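Local coordinates for protein archease (Thermotoga maritima, PDB 1J5U) that probably activates the tRNA-splicing ligase RtcB by promoting its guanylylation, binds calcium, and may also act as a chaperone, at residues Lys56-Pro61 and Ile77-Lys82; Asp67-Thr72 and Leu119-Asp124. One frame throughout, in Å; residues are numbered along the deposited sequence.

Interaction 1: residues Lys56-Pro61 and Ile77-Lys82; sequences KEKMYP and ILEISK
Glu79 receives Lys56 and Lys58 on its two carboxylate oxygens, one lysine to each. Lys56 NZ lies 2.7 Å from Glu79 OE1, on the syn side of that oxygen. Lys58 NZ lies 3.0 Å from Glu79 OE2 and arrives on the anti side. Neither amine sits in the carboxylate plane; they stand 29° and 27° out of it. The two lysines are two residues apart on strand 54-61, so both side chains leave the same face of the sheet. Lys58 and Glu79 meet from opposite directions, whereas Lys56 runs at a slant to the glutamate. Glu79 bends at chi2 (-63°), and this bend presents one carboxylate oxygen to each amine. The stronger acid partner of Lys58 NZ is Asp75, one turn earlier on the helix, and Tyr60 OH also bonds to Asp75. Lys56 makes a cation-pi contact with Trp84, which Glu79 touches too. Glu79 is buried, and the two positive charges probably favour its ionised form. A glutamine here would probably leave Lys56 without its negative mate and weaken the hold on Lys58, which would still have Asp75. The arrangement is a salt-bridge network between a strand and a helix. It ties the last turns of helix 66-81 to strand 54-61 of the four-stranded antiparallel sheet in this archease domain.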
# COMPACT_ATOMS: atom_id res chain seq x y z
N LYS A 56 -1.88 -16.67 -5.16
CA LYS A 56 -1.56 -17.04 -3.80
C LYS A 56 -2.46 -16.17 -2.92
O LYS A 56 -2.76 -15.03 -3.29
CB LYS A 56 -0.08 -16.74 -3.55
CG LYS A 56 0.34 -16.57 -2.14
CD LYS A 56 1.85 -16.36 -2.07
CE LYS A 56 2.21 -15.38 -0.98
NZ LYS A 56 3.59 -15.59 -0.46
N GLU A 57 -2.92 -16.69 -1.78
CA GLU A 57 -3.79 -15.88 -0.94
C GLU A 57 -3.41 -15.86 0.54
O GLU A 57 -2.89 -16.83 1.09
CB GLU A 57 -5.24 -16.34 -1.12
CG GLU A 57 -5.70 -16.38 -2.56
CD GLU A 57 -7.11 -16.91 -2.73
OE1 GLU A 57 -7.47 -17.96 -2.14
OE2 GLU A 57 -7.85 -16.29 -3.50
N LYS A 58 -3.71 -14.73 1.20
CA LYS A 58 -3.44 -14.56 2.62
C LYS A 58 -4.62 -13.84 3.23
O LYS A 58 -5.37 -13.15 2.52
CB LYS A 58 -2.17 -13.73 2.85
CG LYS A 58 -0.92 -14.36 2.27
CD LYS A 58 0.29 -13.46 2.47
CE LYS A 58 0.71 -13.42 3.94
NZ LYS A 58 2.00 -12.63 4.11
N MSE A 59 -4.78 -13.99 4.54
CA MSE A 59 -5.86 -13.36 5.28
C MSE A 59 -5.31 -12.19 6.11
O MSE A 59 -4.19 -12.25 6.63
CB MSE A 59 -6.51 -14.34 6.28
CG MSE A 59 -7.17 -15.57 5.69
SE MSE A 59 -8.65 -15.23 4.48
CE MSE A 59 -9.49 -13.89 5.43
N TYR A 60 -6.12 -11.15 6.23
CA TYR A 60 -5.77 -10.00 7.04
C TYR A 60 -7.00 -9.63 7.84
O TYR A 60 -8.12 -9.81 7.39
CB TYR A 60 -5.37 -8.81 6.15
CG TYR A 60 -4.12 -9.06 5.37
CD1 TYR A 60 -2.87 -8.85 5.95
CD2 TYR A 60 -4.18 -9.52 4.06
CE1 TYR A 60 -1.72 -9.09 5.24
CE2 TYR A 60 -3.01 -9.78 3.34
CZ TYR A 60 -1.79 -9.56 3.95
OH TYR A 60 -0.64 -9.82 3.25
N PRO A 61 -6.80 -9.13 9.07
CA PRO A 61 -7.96 -8.76 9.88
C PRO A 61 -8.64 -7.50 9.32
O PRO A 61 -7.98 -6.54 8.90
CB PRO A 61 -7.34 -8.52 11.26
CG PRO A 61 -5.95 -8.04 10.92
CD PRO A 61 -5.55 -9.01 9.83
N ILE A 77 3.99 -5.06 0.79
CA ILE A 77 5.29 -4.62 0.28
C ILE A 77 6.31 -5.76 0.51
O ILE A 77 7.18 -5.99 -0.33
CB ILE A 77 5.74 -3.32 0.99
CG1 ILE A 77 4.89 -2.15 0.44
CG2 ILE A 77 7.25 -3.08 0.78
CD1 ILE A 77 4.82 -0.91 1.35
N LEU A 78 6.19 -6.48 1.62
CA LEU A 78 7.09 -7.59 1.91
C LEU A 78 6.82 -8.66 0.86
O LEU A 78 7.75 -9.19 0.26
CB LEU A 78 6.83 -8.16 3.32
CG LEU A 78 7.63 -9.41 3.76
CD1 LEU A 78 9.16 -9.16 3.69
CD2 LEU A 78 7.23 -9.77 5.19
N GLU A 79 5.55 -8.95 0.60
CA GLU A 79 5.20 -9.94 -0.41
C GLU A 79 5.72 -9.52 -1.77
O GLU A 79 6.18 -10.37 -2.58
CB GLU A 79 3.68 -10.15 -0.47
CG GLU A 79 3.12 -10.99 0.68
CD GLU A 79 3.68 -12.41 0.67
OE1 GLU A 79 3.97 -12.92 -0.44
OE2 GLU A 79 3.82 -13.00 1.76
N ILE A 80 5.64 -8.22 -2.07
CA ILE A 80 6.12 -7.75 -3.36
C ILE A 80 7.63 -8.06 -3.46
O ILE A 80 8.11 -8.49 -4.51
CB ILE A 80 5.86 -6.22 -3.56
CG1 ILE A 80 4.38 -6.00 -3.94
CG2 ILE A 80 6.77 -5.65 -4.69
CD1 ILE A 80 3.97 -4.54 -4.01
N SER A 81 8.38 -7.86 -2.37
CA SER A 81 9.82 -8.17 -2.41
C SER A 81 10.04 -9.67 -2.61
O SER A 81 11.13 -10.09 -2.97
CB SER A 81 10.54 -7.69 -1.13
OG SER A 81 10.27 -8.51 0.01
N LYS A 82 9.00 -10.47 -2.38
CA LYS A 82 9.11 -11.91 -2.55
C LYS A 82 8.58 -12.32 -3.91
O LYS A 82 8.49 -13.51 -4.22
CB LYS A 82 8.33 -12.65 -1.45
CG LYS A 82 8.94 -12.48 -0.06
CD LYS A 82 8.15 -13.24 1.00
CE LYS A 82 8.81 -13.10 2.36
NZ LYS A 82 8.05 -13.84 3.42

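Interaction 2: residues Asp67-Thr72 and Leu119-Asp124; sequences DAFFDT and LKFERD
Phe69 and Phe121 meet as a T-shaped pair. The edge of the Phe121 ring points at a face of the Phe69 ring. The ring centroids are 5.6 Å apart and the planes stand at 90°. Phe121 CZ leads the approach and comes 3.7 Å from Phe69 CB. It also lies 3.9 Å from Phe69 CG, so it presses on the root of the ring and not on its far end. Phe121 CE1 sits over the face, offset toward the rim.

The torsions set this up. With CG of Phe69 anti to the backbone N (chi1 -172°), the ring runs past the CZ end of Phe121 and turns a face to it. In Phe121, CG is instead anti to the carbonyl carbon (chi1 -61°), and the ring reaches back to the helix with CZ foremost.

Leu119 adds aliphatic contacts with both of its methyls. CD1 comes obliquely to the Phe69 ring, 4.1 Å from Phe69 CD1. CD2 takes the neighbouring residue and lies 4.2 Å from Phe70 CB. The leucine thus spans two consecutive helix residues. The Phe70 ring itself stacks with Tyr116, earlier on strand 113-124.

Phe69 is buried, and other parts of the fold complete its surroundings. Leu36 and Ala39 of helix 32-47 touch it, as does Val132 of strand 127-135. A polar tie lies close by, where Phe121 N bonds to Glu66 OE2 at the start of the helix.

Across the two segments themselves the contact is wholly apolar. Its hold should therefore come from the exclusion of water and from the fit of ring edge to ring face, with the weak electrostatic attraction of a T-shaped pair, and not from paired charges.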
# COMPACT_ATOMS: atom_id res chain seq x y z
N ASP A 67 -3.48 1.46 12.30
CA ASP A 67 -2.50 0.42 12.61
C ASP A 67 -2.69 -0.82 11.74
O ASP A 67 -1.72 -1.35 11.20
CB ASP A 67 -2.57 -0.01 14.08
CG ASP A 67 -1.99 1.02 15.04
OD1 ASP A 67 -1.15 1.84 14.61
OD2 ASP A 67 -2.36 1.01 16.23
N ALA A 68 -3.93 -1.28 11.60
CA ALA A 68 -4.18 -2.47 10.79
C ALA A 68 -3.85 -2.15 9.34
O ALA A 68 -3.31 -2.99 8.62
CB ALA A 68 -5.65 -2.92 10.90
N PHE A 69 -4.18 -0.92 8.91
CA PHE A 69 -3.91 -0.49 7.54
C PHE A 69 -2.41 -0.54 7.28
O PHE A 69 -1.95 -1.09 6.28
CB PHE A 69 -4.45 0.92 7.31
CG PHE A 69 -4.36 1.37 5.86
CD1 PHE A 69 -3.31 2.16 5.42
CD2 PHE A 69 -5.38 1.05 4.96
CE1 PHE A 69 -3.28 2.65 4.09
CE2 PHE A 69 -5.36 1.52 3.65
CZ PHE A 69 -4.30 2.34 3.22
N PHE A 70 -1.66 0.04 8.20
CA PHE A 70 -0.20 0.08 8.16
C PHE A 70 0.38 -1.34 8.09
O PHE A 70 1.21 -1.63 7.22
CB PHE A 70 0.32 0.83 9.41
CG PHE A 70 1.82 0.88 9.53
CD1 PHE A 70 2.53 -0.19 10.10
CD2 PHE A 70 2.53 2.00 9.08
CE1 PHE A 70 3.94 -0.14 10.23
CE2 PHE A 70 3.92 2.06 9.19
CZ PHE A 70 4.64 0.99 9.76
N ASP A 71 -0.04 -2.22 9.00
CA ASP A 71 0.45 -3.60 8.98
C ASP A 71 0.12 -4.32 7.69
O ASP A 71 0.91 -5.10 7.18
CB ASP A 71 -0.17 -4.41 10.12
CG ASP A 71 0.32 -3.97 11.48
OD1 ASP A 71 1.33 -3.25 11.51
OD2 ASP A 71 -0.29 -4.35 12.49
N THR A 72 -1.09 -4.11 7.19
CA THR A 72 -1.51 -4.79 5.96
C THR A 72 -0.74 -4.35 4.72
O THR A 72 -0.24 -5.16 3.95
CB THR A 72 -3.02 -4.57 5.72
OG1 THR A 72 -3.76 -5.10 6.83
CG2 THR A 72 -3.49 -5.25 4.44
N LEU A 119 -0.91 9.58 8.27
CA LEU A 119 -1.89 8.49 8.17
C LEU A 119 -2.97 8.74 9.22
O LEU A 119 -2.70 8.61 10.41
CB LEU A 119 -1.20 7.14 8.43
CG LEU A 119 -2.04 5.88 8.16
CD1 LEU A 119 -2.66 5.97 6.74
CD2 LEU A 119 -1.15 4.64 8.29
N LYS A 120 -4.17 9.11 8.78
CA LYS A 120 -5.29 9.40 9.68
C LYS A 120 -6.60 9.35 8.89
O LYS A 120 -6.83 10.18 8.01
CB LYS A 120 -5.14 10.81 10.29
CG LYS A 120 -6.27 11.25 11.22
CD LYS A 120 -6.16 12.77 11.49
CE LYS A 120 -7.07 13.26 12.63
NZ LYS A 120 -8.54 13.16 12.32
N PHE A 121 -7.45 8.37 9.20
CA PHE A 121 -8.71 8.24 8.48
C PHE A 121 -9.65 9.38 8.87
O PHE A 121 -9.81 9.71 10.05
CB PHE A 121 -9.39 6.90 8.80
CG PHE A 121 -8.57 5.68 8.41
CD1 PHE A 121 -7.81 5.68 7.24
CD2 PHE A 121 -8.61 4.53 9.18
CE1 PHE A 121 -7.11 4.54 6.86
CE2 PHE A 121 -7.91 3.39 8.79
CZ PHE A 121 -7.17 3.39 7.64
N GLU A 122 -10.27 10.00 7.87
CA GLU A 122 -11.21 11.09 8.12
C GLU A 122 -12.49 10.76 7.39
O GLU A 122 -12.44 10.36 6.22
CB GLU A 122 -10.69 12.43 7.58
CG GLU A 122 -9.35 12.87 8.11
CD GLU A 122 -8.97 14.26 7.62
OE1 GLU A 122 -9.34 14.61 6.47
OE2 GLU A 122 -8.29 14.99 8.38
N ARG A 123 -13.61 10.96 8.07
CA ARG A 123 -14.94 10.71 7.52
C ARG A 123 -15.60 12.02 7.09
O ARG A 123 -15.57 13.00 7.84
CB ARG A 123 -15.86 10.06 8.55
CG ARG A 123 -15.64 8.61 8.80
CD ARG A 123 -16.69 8.13 9.81
NE ARG A 123 -18.04 8.54 9.42
CZ ARG A 123 -19.09 8.58 10.24
NH1 ARG A 123 -18.97 8.23 11.51
NH2 ARG A 123 -20.28 8.98 9.79
N ASP A 124 -16.21 12.01 5.91
CA ASP A 124 -16.87 13.17 5.34
C ASP A 124 -18.09 12.62 4.60
O ASP A 124 -18.00 12.26 3.43
CB ASP A 124 -15.94 13.88 4.36
CG ASP A 124 -16.52 15.18 3.82
OD1 ASP A 124 -17.77 15.34 3.84
OD2 ASP A 124 -15.73 16.03 3.37

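Both interactions use helix 66-81, at opposite ends. Interaction 2 packs its first turns on the edge strand of the three-stranded sheet. Interaction 1 ties its last turns to the four-stranded sheet. The centres are 18 Å apart. The two contacts also touch directly, where Tyr60 CD1 of interaction 1 packs on Thr72 CG2 of interaction 2 at 4.0 Å. Their chemistry differs: charged in interaction 1, apolar in interaction 2. Interaction 1 lies away from the calcium site. Interaction 2 is nearer: the side chain of Phe70 is about 9 Å from that of Asp135, a calcium ligand, and about 13 Å from the ion.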